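Local coordinates for protein exodeoxyribonuclease III (Methanosarcina mazei, PDB 5J8N) that probably cleaves DNA at abasic sites and trims double-stranded DNA from its 3' ends, as a magnesium-binding member of the exonuclease III family, at residues A[26-32]-A[73-77]; A[143-147]-A[227-231]; A[192-196]-A[234-239]. The protein carries 3 engineered substitutions. One frame throughout, in Å; residues are numbered along the deposited sequence.

Interaction 1 comes first along the chain: residues 73-77 return to residues 26-32 and close a 40-residue excursion before the others open. It ties the end of helix 22-27 to strand 71-75 of the six-stranded sheet. Interactions 2 and 3 cross. Residues 143-147 open interaction 2 and residues 192-196 open interaction 3; residues 227-231 close the former and residues 234-239 the latter. Interaction 2 joins the start of strand 146-149 to the end of strand 218-227 in the second sheet, while interaction 3 joins helix 192-196 to an outermost strand of the first. Arg231 O meets Met195 CE at 3.7 Å where they touch; interaction 1 stays about 7 Å or more, nearest atoms, from both.

Interaction 1: residues A[26-32]-A[73-77]; sequences LLEHRFD and TFSKN
One face of the Phe74 ring is covered by Leu26, whose CD2 methyl sits 3.7 Å from the ring centroid in a CH-pi contact displaced toward the CE2 side. CD1 of the same leucine lies nearer the root of the ring, at CG and CB. Leu26 reaches onto the phenylalanine because its CG stands anti to the backbone N (chi1 -175°), and the two side chains cross at about a right angle. The Phe60 ring also meets Phe74, nearly perpendicular to it. The imidazole of His29 is approached obliquely by Lys76 CE, 3.8 Å from ND1, and also meets Tyr56; Leu27 O lies at its edge, in plane.

The extended Lys76 chain runs back along the loop after helix 22-27. Its NZ has three acceptors: His29 O at 2.8 Å, with NZ tilted 20° from the plane of that carbonyl, and two waters. Water 1 links NZ to His29 ND1, and water 3 links it to Asp32 OD1, itself 4.5 Å from NZ, beyond a salt bridge. His29, the first residue to leave helical geometry, has positive phi, which probably helps present its carbonyl to NZ. OD2 of Asp32 is held by the backbone N of Asn5 in strand 3-10.

At the backbone, Lys76 N donates a 3.0 Å bond, straight at 162°, to Asp32 O. It extends the antiparallel ladder of strands 71-75 and 33-37 past the Phe74-Val34 pair. The Asp32 carbonyl also receives water 2 and a CA-H contact from Ser75 at 3.3 Å.

The chemistry is divided between an apolar side, where leucine packs on phenylalanine, and a hydrated side where the ammonium and the Asp32 carboxylate are linked by a water and probably still attract each other through space.

Interaction 2: residues A[143-147]-A[227-231]; sequences GKKLV and SENLR
Ser227 OG is gripped from two sides of the contact: it accepts a nearly straight bond from Leu146 N (2.9 Å, 174°) and donates its own hydrogen to Asn229 OD1 at 2.6 Å. The hydroxyl lies between the backbone N and the carbonyl carbon (chi1 48°), which brings it round to the amide of Leu146. Ser227 N in turn gives a 3.0 Å bond to Leu146 O. Leu146 and Ser227 therefore exchange a pair of bonds much like two antiparallel residues, except that a side-chain oxygen stands in for the serine carbonyl. That carbonyl instead receives Leu230 N, in the 3-10 turn.

The Asn229 amide continues the clasp. Its ND2 reaches Lys144 O at 3.1 Å; the oxygen lies almost in the amide plane, but the donor sits 46° above the carbonyl plane. With OD1 held by the serine and ND2 by the lysine carbonyl, the rotation of the amide is fixed at both ends, while Lys145 CG rests 3.6 Å from each of its two polar atoms.

Leu230 supplies the apolar part. Its CG and CD2 press on Lys145 CB, its CD1 approaches Leu146 O, and the same methyl meets Val147 CG2 at 3.7 Å. The lysine chain bends away beyond this point to bond Asp104 O.

A Schellman motif at Gly143, with positive phi, ends helix 119-141 and sends the chain into strand 146-149. This strand lies between strand 106-111, parallel to it, and strand 218-227, antiparallel; the contact forms where the latter ends in the 3-10 turn. Leu139 of the helix packs on Leu146, and Phe257 touches Lys145 and Leu230.

Interaction 3: residues A[192-196]-A[234-239]; sequences SFRMF and VKSASI
Ser192 starts the short, weakly bonded helix and lies against the methyl of Ala237, whose CB is 3.4 Å from Ser192 O; the serine hydroxyl itself is bonded to Val224 O. Next, Phe193 stretches along the strand, its CG anti to the backbone N (chi1 -172°), and turns one ring face to Ile239. The CD1 methyl of Ile239 stands 3.7 Å from the ring centroid, 14° off the normal, in a CH-pi contact. Water 4 donates to both Phe193 O and Ala237 O, bridging two backbones that share no direct hydrogen bond.

Helix 192-196 follows strand 189-191 of one sheet, while strand 234-239 is an outermost strand of the other, so the helix links the two sheets of the alpha/beta sandwich of the DNase I-like fold. The axes of the two segments cross at -110°, 7.0 Å apart at their closest. The Ile239 end lies about 7 Å, side chain to side chain, from Asp222, predicted to matter for catalysis.

Met195 bends at its last torsion and sets CE 4.0 Å from Val234 CB. Phe196 closes the helix: its CE2 packs on Val234 CG1 at 3.7 Å and CD2 on the Ala237 methyl, while Val234 O meets the ring edge at CZ, 3.5 Å away. Beside this ring the strand carries a classic beta bulge, Lys235 and Ser236 both facing Glu254.

Interaction 1: residues A[26-32]-A[73-77]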
loop_
_atom_site.group_PDB
_atom_site.type_symbol
_atom_site.label_atom_id
_atom_site.label_comp_id
_atom_site.label_asym_id
_atom_site.label_seq_id
_atom_site.Cartn_x
_atom_site.Cartn_y
_atom_site.Cartn_z
ATOM N N LEU A 26 4.320 3.795 15.311
ATOM C CA LEU A 26 5.709 3.520 15.000
ATOM C C LEU A 26 6.531 3.281 16.245
ATOM O O LEU A 26 7.244 2.258 16.322
ATOM C CB LEU A 26 6.263 4.702 14.172
ATOM C CG LEU A 26 7.683 4.534 13.662
ATOM C CD1 LEU A 26 7.886 3.298 12.796
ATOM C CD2 LEU A 26 8.040 5.835 12.898
ATOM N N LEU A 27 6.434 4.164 17.240
ATOM C CA LEU A 27 7.312 4.109 18.401
ATOM C C LEU A 27 7.008 2.938 19.363
ATOM O O LEU A 27 7.801 2.668 20.252
ATOM C CB LEU A 27 7.219 5.411 19.197
ATOM C CG LEU A 27 7.739 6.644 18.447
ATOM C CD1 LEU A 27 7.652 7.821 19.363
ATOM C CD2 LEU A 27 9.161 6.436 17.988
ATOM N N GLU A 28 5.874 2.282 19.153
ATOM C CA GLU A 28 5.543 1.098 19.920
ATOM C C GLU A 28 6.479 -0.074 19.568
ATOM O O GLU A 28 6.634 -1.024 20.343
ATOM C CB GLU A 28 4.076 0.713 19.636
ATOM C CG GLU A 28 3.538 -0.361 20.578
ATOM C CD GLU A 28 2.077 -0.640 20.316
ATOM O OE1 GLU A 28 1.630 -0.677 19.150
ATOM O OE2 GLU A 28 1.391 -0.823 21.348
ATOM N N HIS A 29 7.070 -0.009 18.384
ATOM C CA HIS A 29 8.005 -1.069 17.920
ATOM C C HIS A 29 7.337 -2.430 17.685
ATOM O O HIS A 29 8.008 -3.450 17.627
ATOM C CB HIS A 29 9.174 -1.187 18.893
ATOM C CG HIS A 29 10.249 -0.209 18.598
ATOM N ND1 HIS A 29 11.417 -0.585 17.976
ATOM C CD2 HIS A 29 10.294 1.134 18.722
ATOM C CE1 HIS A 29 12.167 0.484 17.788
ATOM N NE2 HIS A 29 11.508 1.538 18.230
ATOM N N ARG A 30 6.013 -2.414 17.596
ATOM C CA ARG A 30 5.260 -3.634 17.360
ATOM C C ARG A 30 5.585 -4.227 15.977
ATOM O O ARG A 30 5.606 -5.467 15.812
ATOM C CB ARG A 30 3.757 -3.297 17.462
ATOM C CG ARG A 30 2.817 -4.495 17.430
ATOM C CD ARG A 30 1.388 -4.053 17.845
ATOM N NE ARG A 30 0.549 -5.251 17.788
ATOM C CZ ARG A 30 -0.598 -5.401 18.455
ATOM N NH1 ARG A 30 -1.091 -4.402 19.175
ATOM N NH2 ARG A 30 -1.269 -6.540 18.382
ATOM N N PHE A 31 5.894 -3.387 14.981
ATOM C CA PHE A 31 6.023 -3.848 13.592
ATOM C C PHE A 31 7.466 -3.789 13.125
ATOM O O PHE A 31 8.185 -2.821 13.392
ATOM C CB PHE A 31 5.091 -3.028 12.695
ATOM C CG PHE A 31 3.661 -3.270 13.058
ATOM C CD1 PHE A 31 3.038 -4.439 12.631
ATOM C CD2 PHE A 31 2.982 -2.410 13.905
ATOM C CE1 PHE A 31 1.719 -4.744 12.999
ATOM C CE2 PHE A 31 1.639 -2.733 14.286
ATOM C CZ PHE A 31 1.030 -3.890 13.827
ATOM N N ASP A 32 7.891 -4.833 12.406
ATOM C CA ASP A 32 9.221 -4.849 11.824
ATOM C C ASP A 32 9.360 -3.883 10.641
ATOM O O ASP A 32 10.434 -3.349 10.418
ATOM C CB ASP A 32 9.588 -6.257 11.358
ATOM C CG ASP A 32 9.596 -7.231 12.513
ATOM O OD1 ASP A 32 10.570 -7.217 13.277
ATOM O OD2 ASP A 32 8.623 -7.974 12.699
ATOM N N THR A 73 8.983 4.104 3.959
ATOM C CA THR A 73 9.136 2.792 4.590
ATOM C C THR A 73 10.081 2.926 5.750
ATOM O O THR A 73 11.182 3.425 5.641
ATOM C CB THR A 73 9.701 1.783 3.585
ATOM O OG1 THR A 73 8.728 1.601 2.568
ATOM C CG2 THR A 73 10.018 0.423 4.235
ATOM N N PHE A 74 9.612 2.443 6.897
ATOM C CA PHE A 74 10.420 2.257 8.107
ATOM C C PHE A 74 10.706 0.791 8.326
ATOM O O PHE A 74 9.798 -0.027 8.192
ATOM C CB PHE A 74 9.657 2.756 9.346
ATOM C CG PHE A 74 9.278 4.199 9.306
ATOM C CD1 PHE A 74 8.116 4.615 8.621
ATOM C CD2 PHE A 74 10.040 5.126 9.985
ATOM C CE1 PHE A 74 7.741 5.972 8.625
ATOM C CE2 PHE A 74 9.696 6.482 9.982
ATOM C CZ PHE A 74 8.528 6.876 9.298
ATOM N N SER A 75 11.929 0.437 8.711
ATOM C CA SER A 75 12.194 -0.971 9.018
ATOM C C SER A 75 13.234 -1.067 10.087
ATOM O O SER A 75 14.217 -0.311 10.160
ATOM C CB SER A 75 12.596 -1.802 7.760
ATOM O OG SER A 75 13.700 -1.248 7.113
ATOM N N LYS A 76 13.071 -2.097 10.916
ATOM C CA LYS A 76 14.064 -2.359 11.948
ATOM C C LYS A 76 15.404 -2.807 11.349
ATOM O O LYS A 76 16.455 -2.461 11.891
ATOM C CB LYS A 76 13.556 -3.432 12.947
ATOM C CG LYS A 76 12.335 -2.953 13.723
ATOM C CD LYS A 76 11.965 -3.949 14.845
ATOM C CE LYS A 76 10.719 -3.495 15.590
ATOM N NZ LYS A 76 10.526 -4.365 16.807
ATOM N N ASN A 77 15.337 -3.559 10.254
ATOM C CA ASN A 77 16.537 -4.009 9.537
ATOM C C ASN A 77 16.869 -3.061 8.375
ATOM O O ASN A 77 15.962 -2.533 7.737
ATOM C CB ASN A 77 16.341 -5.422 8.998
ATOM C CG ASN A 77 16.316 -6.481 10.109
ATOM O OD1 ASN A 77 16.856 -6.279 11.188
ATOM N ND2 ASN A 77 15.685 -7.599 9.819
HETATM O O HOH W 1 12.801 -2.996 17.924
HETATM O O HOH W 2 12.852 -5.058 9.617
HETATM O O HOH W 3 10.329 -7.061 15.946
#

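Interaction 2: residues A[143-147]-A[227-231]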
loop_
_atom_site.group_PDB
_atom_site.type_symbol
_atom_site.label_atom_id
_atom_site.label_comp_id
_atom_site.label_asym_id
_atom_site.label_seq_id
_atom_site.Cartn_x
_atom_site.Cartn_y
_atom_site.Cartn_z
ATOM N N GLY A 143 13.450 -14.628 -9.988
ATOM C CA GLY A 143 13.351 -15.486 -8.813
ATOM C C GLY A 143 13.215 -14.665 -7.526
ATOM O O GLY A 143 13.310 -15.249 -6.456
ATOM N N LYS A 144 12.984 -13.363 -7.592
ATOM C CA LYS A 144 12.746 -12.612 -6.382
ATOM C C LYS A 144 11.480 -13.107 -5.724
ATOM O O LYS A 144 10.532 -13.548 -6.392
ATOM C CB LYS A 144 12.617 -11.107 -6.678
ATOM C CG LYS A 144 13.850 -10.453 -7.255
ATOM C CD LYS A 144 15.058 -10.676 -6.419
ATOM C CE LYS A 144 16.225 -9.862 -6.964
ATOM N NZ LYS A 144 17.499 -10.095 -6.206
ATOM N N LYS A 145 11.429 -12.935 -4.399
ATOM C CA LYS A 145 10.196 -13.089 -3.588
ATOM C C LYS A 145 9.669 -11.707 -3.395
ATOM O O LYS A 145 10.372 -10.882 -2.797
ATOM C CB LYS A 145 10.517 -13.792 -2.245
ATOM C CG LYS A 145 10.843 -15.308 -2.424
ATOM C CD LYS A 145 12.206 -15.655 -1.814
ATOM C CE LYS A 145 12.068 -15.922 -0.313
ATOM N NZ LYS A 145 13.361 -15.853 0.497
ATOM N N LEU A 146 8.458 -11.423 -3.869
ATOM C CA LEU A 146 7.914 -10.073 -3.872
ATOM C C LEU A 146 6.813 -9.895 -2.882
ATOM O O LEU A 146 5.845 -10.660 -2.873
ATOM C CB LEU A 146 7.348 -9.749 -5.261
ATOM C CG LEU A 146 8.466 -9.619 -6.294
ATOM C CD1 LEU A 146 7.958 -9.885 -7.696
ATOM C CD2 LEU A 146 9.089 -8.241 -6.206
ATOM N N VAL A 147 6.904 -8.824 -2.092
ATOM C CA VAL A 147 5.833 -8.375 -1.220
ATOM C C VAL A 147 5.482 -6.991 -1.741
ATOM O O VAL A 147 6.379 -6.138 -1.863
ATOM C CB VAL A 147 6.292 -8.299 0.246
ATOM C CG1 VAL A 147 5.176 -7.750 1.130
ATOM C CG2 VAL A 147 6.694 -9.633 0.703
ATOM N N SER A 227 4.133 -12.641 -4.264
ATOM C CA SER A 227 4.339 -13.624 -5.323
ATOM C C SER A 227 4.076 -15.025 -4.773
ATOM O O SER A 227 4.247 -15.295 -3.576
ATOM C CB SER A 227 5.752 -13.516 -5.884
ATOM O OG SER A 227 6.703 -13.481 -4.814
ATOM N N GLU A 228 3.644 -15.913 -5.653
ATOM C CA GLU A 228 3.263 -17.266 -5.260
ATOM C C GLU A 228 4.351 -18.000 -4.506
ATOM O O GLU A 228 4.043 -18.827 -3.641
ATOM C CB GLU A 228 2.875 -18.066 -6.542
ATOM C CG GLU A 228 2.762 -19.576 -6.369
ATOM C CD GLU A 228 1.597 -19.958 -5.518
ATOM O OE1 GLU A 228 1.672 -21.030 -4.855
ATOM O OE2 GLU A 228 0.598 -19.197 -5.530
ATOM N N ASN A 229 5.616 -17.710 -4.850
ATOM C CA ASN A 229 6.707 -18.397 -4.158
ATOM C C ASN A 229 6.779 -18.040 -2.653
ATOM O O ASN A 229 7.458 -18.766 -1.914
ATOM C CB ASN A 229 8.069 -18.136 -4.814
ATOM C CG ASN A 229 8.426 -16.661 -4.886
ATOM O OD1 ASN A 229 7.777 -15.801 -4.300
ATOM N ND2 ASN A 229 9.509 -16.359 -5.622
ATOM N N LEU A 230 6.012 -17.052 -2.179
ATOM C CA LEU A 230 5.930 -16.742 -0.747
ATOM C C LEU A 230 4.712 -17.354 -0.026
ATOM O O LEU A 230 4.546 -17.154 1.185
ATOM C CB LEU A 230 5.907 -15.231 -0.568
ATOM C CG LEU A 230 7.269 -14.541 -0.709
ATOM C CD1 LEU A 230 7.091 -13.041 -0.698
ATOM C CD2 LEU A 230 8.165 -14.924 0.481
ATOM N N ARG A 231 3.929 -18.170 -0.720
ATOM C CA ARG A 231 2.675 -18.701 -0.129
ATOM C C ARG A 231 2.902 -19.339 1.231
ATOM O O ARG A 231 2.164 -18.978 2.165
ATOM C CB ARG A 231 2.028 -19.725 -1.067
ATOM C CG ARG A 231 0.757 -20.374 -0.493
ATOM C CD ARG A 231 0.278 -21.511 -1.411
ATOM N NE ARG A 231 -0.177 -21.045 -2.724
ATOM C CZ ARG A 231 -1.383 -20.531 -2.929
ATOM N NH1 ARG A 231 -2.208 -20.405 -1.898
ATOM N NH2 ARG A 231 -1.751 -20.131 -4.141
#

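Interaction 3: residues A[192-196]-A[234-239]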
loop_
_atom_site.group_PDB
_atom_site.type_symbol
_atom_site.label_atom_id
_atom_site.label_comp_id
_atom_site.label_asym_id
_atom_site.label_seq_id
_atom_site.Cartn_x
_atom_site.Cartn_y
_atom_site.Cartn_z
ATOM N N SER A 192 -3.120 -11.280 -0.054
ATOM C CA SER A 192 -2.828 -11.992 1.203
ATOM C C SER A 192 -4.058 -12.077 2.137
ATOM O O SER A 192 -4.271 -13.127 2.760
ATOM C CB SER A 192 -1.612 -11.385 1.926
ATOM O OG SER A 192 -1.865 -10.059 2.316
ATOM N N PHE A 193 -4.827 -10.983 2.262
ATOM C CA PHE A 193 -6.001 -11.071 3.130
ATOM C C PHE A 193 -6.902 -12.219 2.772
ATOM O O PHE A 193 -7.397 -12.937 3.637
ATOM C CB PHE A 193 -6.760 -9.757 3.086
ATOM C CG PHE A 193 -7.875 -9.700 4.092
ATOM C CD1 PHE A 193 -7.600 -9.548 5.447
ATOM C CD2 PHE A 193 -9.184 -9.838 3.658
ATOM C CE1 PHE A 193 -8.630 -9.530 6.383
ATOM C CE2 PHE A 193 -10.249 -9.820 4.570
ATOM C CZ PHE A 193 -9.972 -9.683 5.953
ATOM N N ARG A 194 -7.081 -12.440 1.464
ATOM C CA ARG A 194 -7.946 -13.503 0.960
ATOM C C ARG A 194 -7.325 -14.898 1.022
ATOM O O ARG A 194 -8.023 -15.887 0.812
ATOM C CB ARG A 194 -8.376 -13.167 -0.488
ATOM C CG ARG A 194 -9.269 -11.934 -0.591
ATOM C CD ARG A 194 -10.511 -12.004 0.323
ATOM N NE ARG A 194 -11.337 -10.808 0.142
ATOM C CZ ARG A 194 -12.303 -10.486 1.003
ATOM N NH1 ARG A 194 -12.498 -11.197 2.102
ATOM N NH2 ARG A 194 -13.025 -9.411 0.782
ATOM N N MET A 195 -6.047 -15.006 1.371
ATOM C CA MET A 195 -5.481 -16.321 1.681
ATOM C C MET A 195 -6.148 -16.921 2.898
ATOM O O MET A 195 -6.181 -18.136 3.021
ATOM C CB MET A 195 -3.978 -16.238 1.936
ATOM C CG MET A 195 -3.203 -15.907 0.667
ATOM S SD MET A 195 -1.464 -15.621 1.009
ATOM C CE MET A 195 -1.001 -17.292 1.474
ATOM N N PHE A 196 -6.695 -16.097 3.794
ATOM C CA PHE A 196 -7.211 -16.636 5.061
ATOM C C PHE A 196 -8.679 -16.271 5.323
ATOM O O PHE A 196 -9.350 -16.969 6.083
ATOM C CB PHE A 196 -6.389 -16.117 6.253
ATOM C CG PHE A 196 -4.917 -16.399 6.145
ATOM C CD1 PHE A 196 -4.376 -17.624 6.486
ATOM C CD2 PHE A 196 -4.090 -15.403 5.707
ATOM C CE1 PHE A 196 -3.010 -17.844 6.369
ATOM C CE2 PHE A 196 -2.746 -15.605 5.571
ATOM C CZ PHE A 196 -2.203 -16.823 5.926
ATOM N N VAL A 234 3.646 -16.901 4.355
ATOM C CA VAL A 234 2.651 -15.997 4.911
ATOM C C VAL A 234 1.910 -16.661 6.043
ATOM O O VAL A 234 1.229 -17.681 5.868
ATOM C CB VAL A 234 1.619 -15.530 3.862
ATOM C CG1 VAL A 234 0.646 -14.550 4.500
ATOM C CG2 VAL A 234 2.286 -14.906 2.641
ATOM N N LYS A 235 2.059 -16.110 7.256
ATOM C CA LYS A 235 1.429 -16.751 8.403
ATOM C C LYS A 235 0.159 -16.064 8.839
ATOM O O LYS A 235 -0.631 -16.700 9.548
ATOM C CB LYS A 235 2.409 -16.787 9.549
ATOM C CG LYS A 235 3.704 -17.528 9.222
ATOM C CD LYS A 235 3.412 -18.907 8.695
ATOM C CE LYS A 235 4.675 -19.666 8.268
ATOM N NZ LYS A 235 4.355 -21.067 7.823
ATOM N N SER A 236 -0.028 -14.801 8.503
ATOM C CA SER A 236 -1.266 -14.120 8.842
ATOM C C SER A 236 -1.396 -12.937 7.912
ATOM O O SER A 236 -0.401 -12.495 7.318
ATOM C CB SER A 236 -1.282 -13.614 10.317
ATOM O OG SER A 236 -0.480 -12.478 10.425
ATOM N N ALA A 237 -2.618 -12.415 7.763
ATOM C CA ALA A 237 -2.867 -11.193 6.987
ATOM C C ALA A 237 -4.053 -10.479 7.627
ATOM O O ALA A 237 -5.053 -11.126 7.950
ATOM C CB ALA A 237 -3.183 -11.561 5.522
ATOM N N SER A 238 -3.907 -9.178 7.861
ATOM C CA SER A 238 -4.820 -8.439 8.740
ATOM C C SER A 238 -5.307 -7.166 8.103
ATOM O O SER A 238 -4.625 -6.582 7.268
ATOM C CB SER A 238 -4.090 -8.073 10.058
ATOM O OG SER A 238 -3.693 -9.248 10.734
ATOM N N ILE A 239 -6.451 -6.684 8.626
ATOM C CA ILE A 239 -6.884 -5.312 8.446
ATOM C C ILE A 239 -7.022 -4.806 9.873
ATOM O O ILE A 239 -7.415 -5.529 10.780
ATOM C CB ILE A 239 -8.190 -5.198 7.658
ATOM C CG1 ILE A 239 -8.006 -5.848 6.287
ATOM C CG2 ILE A 239 -8.605 -3.746 7.478
ATOM C CD1 ILE A 239 -9.345 -6.032 5.576
HETATM O O HOH W 4 -6.804 -12.733 6.510
#